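Local structure of endonuclease NucS (Thermococcus kodakarensis KOD1, 5GKE) at residues A127-S131 / E132-A136; S216-S219 / G220-R223; P152-R155 / E156-I159; S96-K100 / P101-L105. The protein acts as a mismatch restriction endonuclease that grips double-stranded DNA, and is also predicted to cleave the single-stranded extremities of branched DNA. The protein carries 1 engineered substitution. All blocks are in the same frame, centred on the assembly; numbering follows the deposited sequence.

How the contacts relate
Contacts 1 to 3 gather in the nuclease part of the chain, contact 1 at the start of its helix 132-141, and the fourth lies in the PH-like part. The side chain of Glu132 in contact 1 comes to about 4 Å from a bound magnesium ion, which Glu179 and Gln192 bind. Contact 3 touches contact 1 through Arg155 CD and Ala136 CB, 4.1 Å apart. Contact 2 has its centre about 23 Å from that of contact 1; both set the start of a helix against a DNA phosphate, on chain D and chain C respectively. Contact 4 lies on the opposite side of the chain's centre from contacts 1 and 2, about 34 Å from contact 1 between centres, where it meets a base.

Contact 1. Residues A127-S131 / E132-A136; sequences ALTGS and EAEMA. With nucleotides of chain C.
The flat group at the centre of this turn is the carboxylate of Glu134, approached at both oxygens by the residues leading into its own helix. Thr129 OG1 donates to Glu134 OE1 over only 2.5 Å, arriving on the syn side and 20° out of the carboxylate plane, with the two side chains crossing at about a right angle. The other oxygen takes two bonds from one residue: Ser131 OG donates to the anti lone pair of Glu134 OE2 at 3.0 Å, and Ser131 N reaches the same OE2 at 2.9 Å, 33° out of the plane. With CG anti to its own carbonyl carbon (chi1 -71°) and the chain extended beyond, Glu134 reaches back over the first turn of the helix. Arg240 adds a salt bridge to OE1, and its backbone N also donates to Thr129 OG1. The positive end of the helix and this arginine would probably favour the charged carboxylate. Cutting this side chain back to alanine is likely to leave Arg240 without its charged mate and take from Thr129 and Ser131 the two oxygens they bond, freeing the turn before the helix to shift.

While the carboxylate holds the loop, the amide of Glu132 turns to the DNA, its N donating nearly straight to OP1 of DA7 of chain C at 3.0 Å. Ser131 OG also accepts a weak bond from Glu134 N at 3.4 Å. Serine cap and returning glutamate together make a capping box, which here starts helix 132-141 against the DNA backbone beside the magnesium site.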
# COMPACT_ATOMS: atom_id res chain seq x y z
N ALA A 127 -16.64 6.38 5.85
CA ALA A 127 -17.54 6.44 4.71
C ALA A 127 -16.83 7.18 3.58
O ALA A 127 -16.57 8.38 3.69
CB ALA A 127 -18.83 7.12 5.07
N LEU A 128 -16.51 6.46 2.52
CA LEU A 128 -15.76 7.01 1.39
C LEU A 128 -16.58 7.03 0.11
O LEU A 128 -17.41 6.14 -0.12
CB LEU A 128 -14.46 6.23 1.18
CG LEU A 128 -13.55 6.69 0.05
CD1 LEU A 128 -12.08 6.55 0.45
CD2 LEU A 128 -13.84 5.91 -1.24
N THR A 129 -16.36 8.04 -0.72
CA THR A 129 -17.00 8.13 -2.02
C THR A 129 -15.96 8.52 -3.07
O THR A 129 -14.85 8.95 -2.73
CB THR A 129 -18.15 9.15 -2.02
OG1 THR A 129 -18.81 9.12 -3.28
CG2 THR A 129 -17.61 10.57 -1.78
N GLY A 130 -16.31 8.37 -4.34
CA GLY A 130 -15.35 8.61 -5.41
C GLY A 130 -14.54 7.37 -5.73
O GLY A 130 -13.40 7.47 -6.19
N SER A 131 -15.13 6.20 -5.48
CA SER A 131 -14.46 4.93 -5.71
C SER A 131 -14.83 4.29 -7.06
O SER A 131 -15.73 4.77 -7.76
CB SER A 131 -14.82 3.96 -4.59
OG SER A 131 -16.14 3.49 -4.79
N GLU A 132 -14.17 3.17 -7.39
CA GLU A 132 -14.47 2.45 -8.63
C GLU A 132 -15.83 1.79 -8.53
O GLU A 132 -16.57 1.73 -9.52
CB GLU A 132 -13.41 1.39 -8.99
CG GLU A 132 -13.74 0.69 -10.34
CD GLU A 132 -12.81 -0.48 -10.74
OE1 GLU A 132 -13.34 -1.58 -11.06
OE2 GLU A 132 -11.56 -0.29 -10.78
N ALA A 133 -16.16 1.28 -7.35
CA ALA A 133 -17.47 0.67 -7.14
C ALA A 133 -18.59 1.65 -7.52
O ALA A 133 -19.59 1.27 -8.13
CB ALA A 133 -17.62 0.23 -5.72
N GLU A 134 -18.40 2.92 -7.20
CA GLU A 134 -19.41 3.90 -7.50
C GLU A 134 -19.48 4.25 -8.99
O GLU A 134 -20.55 4.59 -9.49
CB GLU A 134 -19.16 5.15 -6.68
CG GLU A 134 -19.48 4.91 -5.23
CD GLU A 134 -18.93 6.00 -4.36
OE1 GLU A 134 -19.73 6.86 -3.92
OE2 GLU A 134 -17.70 6.01 -4.14
N MET A 135 -18.35 4.18 -9.69
CA MET A 135 -18.38 4.31 -11.14
C MET A 135 -19.31 3.24 -11.71
O MET A 135 -20.15 3.50 -12.58
CB MET A 135 -16.99 4.17 -11.74
CG MET A 135 -16.00 5.25 -11.37
SD MET A 135 -14.44 5.03 -12.26
CE MET A 135 -14.95 5.32 -13.95
N ALA A 136 -19.12 2.02 -11.21
CA ALA A 136 -19.89 0.87 -11.64
C ALA A 136 -21.39 1.13 -11.42
O ALA A 136 -22.17 1.06 -12.37
CB ALA A 136 -19.42 -0.39 -10.90
P DA C 7 -10.84 1.42 -6.28
OP1 DA C 7 -12.14 1.75 -5.66
OP2 DA C 7 -10.47 2.01 -7.59
O5' DA C 7 -9.65 1.71 -5.26
C5' DA C 7 -9.61 1.05 -3.99
C4' DA C 7 -8.55 1.65 -3.10
O4' DA C 7 -7.37 0.80 -3.10
C3' DA C 7 -8.08 3.05 -3.51
O3' DA C 7 -7.86 3.85 -2.35
C2' DA C 7 -6.77 2.76 -4.26
C1' DA C 7 -6.23 1.54 -3.50
N9 DA C 7 -5.40 0.65 -4.31
C8 DA C 7 -5.50 0.44 -5.66
N7 DA C 7 -4.65 -0.44 -6.12
C5 DA C 7 -3.95 -0.85 -5.00
C6 DA C 7 -2.91 -1.78 -4.82
N6 DA C 7 -2.38 -2.50 -5.82
N1 DA C 7 -2.43 -1.95 -3.56
C2 DA C 7 -2.97 -1.24 -2.56
N3 DA C 7 -3.96 -0.34 -2.61
C4 DA C 7 -4.41 -0.19 -3.87
P DC C 6 -8.50 -3.59 -10.70
OP1 DC C 6 -9.23 -2.85 -11.76
OP2 DC C 6 -7.03 -3.68 -10.77
O5' DC C 6 -8.90 -2.90 -9.32
C5' DC C 6 -10.28 -2.80 -8.98
C4' DC C 6 -10.46 -2.23 -7.59
O4' DC C 6 -9.70 -3.01 -6.63
C3' DC C 6 -10.00 -0.80 -7.41
O3' DC C 6 -10.81 -0.18 -6.43
C2' DC C 6 -8.57 -0.98 -6.92
C1' DC C 6 -8.73 -2.18 -6.01
N1 DC C 6 -7.49 -3.00 -5.81
C2 DC C 6 -7.01 -3.21 -4.51
O2 DC C 6 -7.60 -2.69 -3.56
N3 DC C 6 -5.91 -3.97 -4.34
C4 DC C 6 -5.30 -4.53 -5.40
N4 DC C 6 -4.21 -5.27 -5.18
C5 DC C 6 -5.78 -4.33 -6.73
C6 DC C 6 -6.87 -3.57 -6.88

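Contact 2. Residues S216-S219 / G220-R223; sequences SLTS and GAKR. With nucleotides of chain D.
Thr218 OG1 is shared between protein and DNA: it accepts from Ala221 N at 3.3 Å and gives a weak bond to OP2 of DC4 of chain D, also at 3.3 Å. This is a helix N-cap, and it opens helix 219-227 directly on the phosphate backbone. A first torsion of 64° places the hydroxyl between the backbone N and the carbonyl carbon, within range of both partners. Amides at the helix start attend to two successive phosphates: Ser219 N donates to OP1 of DA3 of chain D at 3.1 Å, and Gly220 N makes a weak bond to OP2 of DC4 of chain D. Glycine suits the second position, since a beta carbon there would clash with that same oxygen. Behind the cap the helix is already regular, Lys222 N meeting Thr218 O at 3.1 Å and Arg223 N meeting Ser219 O at 2.9 Å.

The guanidinium of Arg223 turns an edge toward OP1 of DC4 of chain D, NH2 lying 3.3 Å from it; its hydrogen bond goes from NE to Thr161 OG1 of the second subunit. On another side of the turn, Leu217 crosses Lys222 at about a right angle, its CD1 resting 3.8 Å from Lys222 CB.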
# COMPACT_ATOMS: atom_id res chain seq x y z
N SER A 216 -8.99 9.77 -17.68
CA SER A 216 -7.93 10.08 -18.64
C SER A 216 -6.96 8.90 -18.76
O SER A 216 -7.08 7.93 -18.01
CB SER A 216 -7.15 11.33 -18.22
OG SER A 216 -6.49 11.11 -16.98
N LEU A 217 -6.01 9.00 -19.69
CA LEU A 217 -5.00 7.96 -19.95
C LEU A 217 -3.57 8.48 -19.93
O LEU A 217 -3.32 9.63 -20.28
CB LEU A 217 -5.21 7.34 -21.32
CG LEU A 217 -6.63 7.01 -21.70
CD1 LEU A 217 -6.64 6.44 -23.10
CD2 LEU A 217 -7.08 6.00 -20.69
N THR A 218 -2.63 7.61 -19.57
CA THR A 218 -1.23 7.94 -19.79
C THR A 218 -0.90 7.79 -21.26
O THR A 218 -1.65 7.15 -22.01
CB THR A 218 -0.29 7.06 -18.98
OG1 THR A 218 -0.41 5.69 -19.41
CG2 THR A 218 -0.62 7.17 -17.51
N SER A 219 0.21 8.38 -21.68
CA SER A 219 0.68 8.26 -23.05
C SER A 219 0.70 6.81 -23.54
O SER A 219 0.16 6.48 -24.60
CB SER A 219 2.08 8.86 -23.17
OG SER A 219 2.92 8.36 -22.14
N GLY A 220 1.31 5.94 -22.74
CA GLY A 220 1.49 4.56 -23.15
C GLY A 220 0.19 3.81 -23.21
O GLY A 220 -0.02 2.97 -24.10
N ALA A 221 -0.69 4.09 -22.26
CA ALA A 221 -2.00 3.48 -22.24
C ALA A 221 -2.74 3.77 -23.54
O ALA A 221 -3.23 2.85 -24.19
CB ALA A 221 -2.80 3.98 -21.04
N LYS A 222 -2.83 5.05 -23.92
CA LYS A 222 -3.52 5.44 -25.16
C LYS A 222 -2.83 4.81 -26.37
O LYS A 222 -3.49 4.32 -27.29
CB LYS A 222 -3.56 6.96 -25.30
CG LYS A 222 -3.78 7.45 -26.74
CD LYS A 222 -3.78 8.98 -26.83
CE LYS A 222 -3.72 9.46 -28.28
NZ LYS A 222 -2.57 10.39 -28.52
N ARG A 223 -1.51 4.81 -26.35
CA ARG A 223 -0.72 4.16 -27.39
C ARG A 223 -1.14 2.70 -27.54
O ARG A 223 -1.49 2.26 -28.63
CB ARG A 223 0.78 4.29 -27.07
CG ARG A 223 1.71 3.55 -28.02
CD ARG A 223 3.13 4.11 -27.96
NE ARG A 223 3.79 3.92 -26.66
CZ ARG A 223 4.21 4.92 -25.88
NH1 ARG A 223 4.05 6.18 -26.26
NH2 ARG A 223 4.80 4.65 -24.71
P DA D 3 1.45 10.56 -18.08
OP1 DA D 3 0.87 10.46 -19.43
OP2 DA D 3 0.60 10.32 -16.88
O5' DA D 3 2.67 9.55 -18.03
C5' DA D 3 3.47 9.40 -19.17
C4' DA D 3 4.49 8.31 -18.95
O4' DA D 3 5.22 8.57 -17.73
C3' DA D 3 3.92 6.90 -18.80
O3' DA D 3 4.78 5.98 -19.46
C2' DA D 3 3.93 6.69 -17.28
C1' DA D 3 5.23 7.41 -16.93
N9 DA D 3 5.36 7.82 -15.53
C8 DA D 3 4.51 8.61 -14.80
N7 DA D 3 4.92 8.84 -13.57
C5 DA D 3 6.12 8.15 -13.49
C6 DA D 3 7.05 7.99 -12.44
N6 DA D 3 6.91 8.54 -11.23
N1 DA D 3 8.15 7.24 -12.69
C2 DA D 3 8.30 6.70 -13.91
N3 DA D 3 7.49 6.78 -14.97
C4 DA D 3 6.41 7.52 -14.69
P DC D 4 4.20 4.64 -20.12
OP1 DC D 4 4.95 4.39 -21.38
OP2 DC D 4 2.73 4.80 -20.15
O5' DC D 4 4.60 3.50 -19.08
C5' DC D 4 5.95 3.13 -18.95
C4' DC D 4 6.24 2.51 -17.59
O4' DC D 4 6.11 3.50 -16.55
C3' DC D 4 5.32 1.36 -17.15
O3' DC D 4 5.94 0.12 -17.49
C2' DC D 4 5.20 1.55 -15.62
C1' DC D 4 6.05 2.80 -15.34
N1 DC D 4 5.51 3.71 -14.28
C2 DC D 4 6.25 3.92 -13.12
O2 DC D 4 7.34 3.34 -12.98
N3 DC D 4 5.76 4.77 -12.16
C4 DC D 4 4.57 5.37 -12.36
N4 DC D 4 4.12 6.20 -11.40
C5 DC D 4 3.81 5.16 -13.55
C6 DC D 4 4.31 4.33 -14.48

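Contact 3. Residues P152-R155 / E156-I159; sequences PLFR and EKAI
A sharp corner in strand 151-158, an edge strand of the nuclease sheet within this chain and the first arm of a beta hairpin with strand 163-169, brings Phe154 and Lys157 together. A classic beta bulge, in which Leu153 and Phe154 both face Leu167, precedes the corner, and a G1 bulge, in which Glu156 and Lys157 both face Val164, takes in its second residue. Glu156 takes up the left-handed backbone conformation there (phi 52°), and Phe154 and Lys157 lie side by side, pointing the same way. Their beta carbons meet first, Phe154 CB and Lys157 CB being 3.6 Å apart. Farther out the lysine methylenes run along one flank of the ring, obliquely, with Lys157 CD 3.6 Å from Phe154 CD2.

Arg155 leaves in another direction, making a cation-pi contact with Phe140 of helix 132-141. Were Lys157 an alanine, the beta carbons could still touch, but the flank of the ring would probably lose its methylene cover and Ala158 O the NZ bond.

The lysine chain bends at chi2 (65°) and again near its end, which carries the ammonium past the ring and back to the backbone, where Lys157 NZ donates to Ala158 O at 2.8 Å.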
# COMPACT_ATOMS: atom_id res chain seq x y z
N PRO A 152 -25.79 -3.00 -19.64
CA PRO A 152 -24.92 -3.66 -18.66
C PRO A 152 -25.59 -4.88 -18.03
O PRO A 152 -26.77 -4.81 -17.71
CB PRO A 152 -24.67 -2.57 -17.63
CG PRO A 152 -25.88 -1.72 -17.69
CD PRO A 152 -26.32 -1.73 -19.13
N LEU A 153 -24.83 -5.95 -17.82
CA LEU A 153 -25.36 -7.24 -17.38
C LEU A 153 -24.68 -7.73 -16.12
O LEU A 153 -25.34 -8.17 -15.19
CB LEU A 153 -25.24 -8.30 -18.48
CG LEU A 153 -25.91 -7.91 -19.79
CD1 LEU A 153 -25.69 -8.98 -20.84
CD2 LEU A 153 -27.39 -7.64 -19.59
N PHE A 154 -23.36 -7.78 -16.12
CA PHE A 154 -22.65 -8.27 -14.95
C PHE A 154 -21.65 -7.26 -14.41
O PHE A 154 -21.11 -6.43 -15.14
CB PHE A 154 -21.90 -9.58 -15.27
CG PHE A 154 -22.70 -10.57 -16.06
CD1 PHE A 154 -22.79 -10.47 -17.44
CD2 PHE A 154 -23.31 -11.65 -15.43
CE1 PHE A 154 -23.51 -11.40 -18.18
CE2 PHE A 154 -24.03 -12.58 -16.16
CZ PHE A 154 -24.13 -12.46 -17.54
N ARG A 155 -21.42 -7.35 -13.10
CA ARG A 155 -20.42 -6.58 -12.39
C ARG A 155 -19.51 -7.55 -11.62
O ARG A 155 -20.01 -8.46 -10.95
CB ARG A 155 -21.10 -5.57 -11.46
CG ARG A 155 -20.19 -4.85 -10.48
CD ARG A 155 -20.97 -3.89 -9.57
NE ARG A 155 -22.42 -4.11 -9.64
CZ ARG A 155 -23.34 -3.30 -9.11
NH1 ARG A 155 -22.96 -2.21 -8.46
NH2 ARG A 155 -24.63 -3.58 -9.22
N GLU A 156 -18.20 -7.36 -11.71
CA GLU A 156 -17.22 -8.27 -11.10
C GLU A 156 -17.47 -9.72 -11.49
O GLU A 156 -17.58 -10.59 -10.64
CB GLU A 156 -17.22 -8.15 -9.57
CG GLU A 156 -16.84 -6.76 -9.04
CD GLU A 156 -15.36 -6.43 -9.23
OE1 GLU A 156 -14.51 -7.10 -8.60
OE2 GLU A 156 -15.06 -5.50 -10.00
N LYS A 157 -17.57 -9.94 -12.80
CA LYS A 157 -17.89 -11.25 -13.37
C LYS A 157 -16.64 -12.06 -13.68
O LYS A 157 -15.85 -11.69 -14.55
CB LYS A 157 -18.70 -11.08 -14.66
CG LYS A 157 -19.18 -12.40 -15.28
CD LYS A 157 -20.17 -13.08 -14.35
CE LYS A 157 -20.58 -14.45 -14.84
NZ LYS A 157 -19.57 -15.54 -14.54
N ALA A 158 -16.49 -13.19 -13.01
CA ALA A 158 -15.42 -14.08 -13.37
C ALA A 158 -15.73 -14.65 -14.75
O ALA A 158 -16.77 -15.27 -14.96
CB ALA A 158 -15.26 -15.19 -12.35
N ILE A 159 -14.84 -14.37 -15.69
CA ILE A 159 -14.79 -15.08 -16.95
C ILE A 159 -13.77 -16.15 -16.66
O ILE A 159 -13.38 -16.35 -15.51
CB ILE A 159 -14.41 -14.17 -18.11
CG1 ILE A 159 -13.01 -13.57 -17.91
CG2 ILE A 159 -15.44 -13.09 -18.24
CD1 ILE A 159 -12.56 -12.59 -19.01

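Contact 4. Residues S96-K100 / P101-L105; sequences SIRRK and PRETL. With nucleotides of chain D; nucleotides of chain C.
Arg98 and Glu103 pair in both backbone and side chain near the tip of the antiparallel beta hairpin formed by strands 92-98 and 103-109, in the PH-like part of the protein. Their backbones make a hydrogen-bonded pair: Arg98 N donates to Glu103 O at 2.7 Å, in the carbonyl plane, and Glu103 N returns a bond to Arg98 O at 3.1 Å from above that carbonyl's plane. Leu105 N to Ser96 O continues the register, and between these bonds Ile97 and Thr104 form a non-hydrogen-bonded pair, CG1 of the first against CG2 of the second. The turn closes through a cis peptide between Lys100 and Pro101.

With CG anti to its carbonyl carbon (chi1 -60°) and an extended chain, Glu103 carries its carboxylate alongside Arg98, and both oxygens are occupied. Glu103 OE2 forms a salt bridge with Arg98 NH1, modelled so short that its exact length is doubtful, and accepts from N2 of DG8 of chain D at 2.9 Å. Glu103 OE1 is held by Arg44, in a second salt bridge, and by the hydroxyl of Tyr41. Pro101 CD lies over the centre of one face of the Arg98 guanidinium, 3.6 Å above its plane, while the carboxylate meets the edge. Arg98 at OE2, and Arg44 and Tyr41 at OE1, probably help to fix the carboxylate that bonds the guanine amino group. Thr104 OG1 has weak bonds with Arg102 NH1 and Asp42 O. From the turn itself Lys100 stretches out to the other DNA strand, its NZ donating to OP2 of DG2 of chain C at 2.6 Å.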
# COMPACT_ATOMS: atom_id res chain seq x y z
N SER A 96 6.38 -10.05 18.43
CA SER A 96 5.48 -10.12 17.24
C SER A 96 5.77 -11.22 16.18
O SER A 96 6.51 -11.01 15.20
CB SER A 96 5.43 -8.78 16.51
OG SER A 96 4.41 -8.82 15.52
N ILE A 97 5.29 -12.43 16.44
CA ILE A 97 5.36 -13.54 15.50
C ILE A 97 4.10 -13.65 14.62
O ILE A 97 2.99 -13.42 15.07
CB ILE A 97 5.58 -14.86 16.26
CG1 ILE A 97 7.01 -14.90 16.80
CG2 ILE A 97 5.29 -16.07 15.38
CD1 ILE A 97 7.27 -16.02 17.80
N ARG A 98 4.29 -14.00 13.35
CA ARG A 98 3.16 -14.23 12.47
C ARG A 98 3.23 -15.66 11.94
O ARG A 98 4.33 -16.21 11.67
CB ARG A 98 3.16 -13.22 11.33
CG ARG A 98 1.91 -13.14 10.52
CD ARG A 98 2.08 -12.09 9.43
NE ARG A 98 1.04 -12.17 8.40
CZ ARG A 98 1.21 -11.82 7.13
NH1 ARG A 98 2.40 -11.38 6.74
NH2 ARG A 98 0.22 -11.91 6.25
N ARG A 99 2.07 -16.27 11.82
CA ARG A 99 1.99 -17.60 11.23
C ARG A 99 1.31 -17.50 9.86
O ARG A 99 0.37 -16.73 9.69
CB ARG A 99 1.23 -18.54 12.15
CG ARG A 99 1.98 -19.81 12.50
CD ARG A 99 1.45 -20.38 13.82
NE ARG A 99 2.44 -21.23 14.48
CZ ARG A 99 2.47 -21.49 15.78
NH1 ARG A 99 1.55 -20.97 16.59
NH2 ARG A 99 3.42 -22.28 16.28
N LYS A 100 1.81 -18.26 8.89
CA LYS A 100 1.26 -18.24 7.52
C LYS A 100 1.14 -16.83 6.91
O LYS A 100 0.06 -16.24 6.89
CB LYS A 100 -0.09 -18.96 7.45
CG LYS A 100 -0.35 -19.54 6.05
CD LYS A 100 -1.46 -20.58 6.03
CE LYS A 100 -1.74 -21.05 4.61
NZ LYS A 100 -2.59 -20.04 3.89
N PRO A 101 2.25 -16.28 6.42
CA PRO A 101 3.51 -17.02 6.43
C PRO A 101 4.25 -16.80 7.73
O PRO A 101 3.83 -15.96 8.53
CB PRO A 101 4.29 -16.42 5.27
CG PRO A 101 3.77 -15.02 5.16
CD PRO A 101 2.33 -15.04 5.64
N ARG A 102 5.36 -17.50 7.91
CA ARG A 102 6.13 -17.32 9.11
C ARG A 102 6.90 -16.02 9.00
O ARG A 102 7.69 -15.83 8.08
CB ARG A 102 7.09 -18.49 9.34
CG ARG A 102 7.39 -18.70 10.83
CD ARG A 102 8.88 -19.03 11.11
NE ARG A 102 9.87 -18.26 10.33
CZ ARG A 102 10.34 -17.04 10.65
NH1 ARG A 102 9.89 -16.40 11.72
NH2 ARG A 102 11.25 -16.46 9.88
N GLU A 103 6.65 -15.13 9.96
CA GLU A 103 7.35 -13.86 10.03
C GLU A 103 7.62 -13.47 11.48
O GLU A 103 6.72 -13.57 12.32
CB GLU A 103 6.53 -12.77 9.34
CG GLU A 103 6.27 -13.02 7.87
CD GLU A 103 5.81 -11.78 7.13
OE1 GLU A 103 6.60 -11.24 6.33
OE2 GLU A 103 4.65 -11.35 7.36
N THR A 104 8.84 -13.03 11.77
CA THR A 104 9.13 -12.44 13.07
C THR A 104 9.67 -11.02 12.91
O THR A 104 10.46 -10.74 12.01
CB THR A 104 10.15 -13.28 13.88
OG1 THR A 104 11.27 -13.60 13.06
CG2 THR A 104 9.51 -14.54 14.36
N LEU A 105 9.21 -10.14 13.79
CA LEU A 105 9.65 -8.76 13.83
C LEU A 105 10.27 -8.44 15.19
O LEU A 105 9.58 -8.38 16.16
CB LEU A 105 8.47 -7.82 13.55
CG LEU A 105 8.76 -6.33 13.47
CD1 LEU A 105 9.88 -6.10 12.47
CD2 LEU A 105 7.52 -5.55 13.06
P DG D 8 9.00 -4.22 0.58
OP1 DG D 8 8.79 -3.18 1.62
OP2 DG D 8 10.20 -4.12 -0.29
O5' DG D 8 9.03 -5.63 1.32
C5' DG D 8 9.16 -6.82 0.58
C4' DG D 8 8.26 -7.90 1.13
O4' DG D 8 8.57 -8.10 2.53
C3' DG D 8 6.77 -7.57 1.08
O3' DG D 8 6.02 -8.75 0.87
C2' DG D 8 6.49 -6.99 2.46
C1' DG D 8 7.45 -7.79 3.33
N9 DG D 8 7.90 -7.03 4.48
C8 DG D 8 8.83 -6.02 4.48
N7 DG D 8 9.03 -5.50 5.65
C5 DG D 8 8.18 -6.21 6.49
C6 DG D 8 7.96 -6.08 7.87
O6 DG D 8 8.50 -5.30 8.66
N1 DG D 8 7.01 -6.99 8.33
C2 DG D 8 6.35 -7.91 7.54
N2 DG D 8 5.47 -8.70 8.16
N3 DG D 8 6.54 -8.03 6.23
C4 DG D 8 7.47 -7.15 5.78
P DG C 2 -4.33 -21.43 1.45
OP1 DG C 2 -4.88 -22.77 1.78
OP2 DG C 2 -2.88 -21.18 1.60
O5' DG C 2 -4.69 -21.06 -0.06
C5' DG C 2 -5.02 -22.09 -0.98
C4' DG C 2 -5.47 -21.52 -2.31
O4' DG C 2 -6.71 -20.78 -2.14
C3' DG C 2 -4.48 -20.56 -2.95
O3' DG C 2 -4.44 -20.82 -4.33
C2' DG C 2 -5.07 -19.18 -2.65
C1' DG C 2 -6.56 -19.46 -2.64
N9 DG C 2 -7.32 -18.57 -1.76
C8 DG C 2 -7.00 -18.22 -0.47
N7 DG C 2 -7.86 -17.42 0.08
C5 DG C 2 -8.83 -17.23 -0.90
C6 DG C 2 -10.01 -16.46 -0.87
O6 DG C 2 -10.45 -15.77 0.06
N1 DG C 2 -10.70 -16.53 -2.08
C2 DG C 2 -10.30 -17.26 -3.17
N2 DG C 2 -11.11 -17.20 -4.24
N3 DG C 2 -9.20 -17.99 -3.21
C4 DG C 2 -8.51 -17.93 -2.04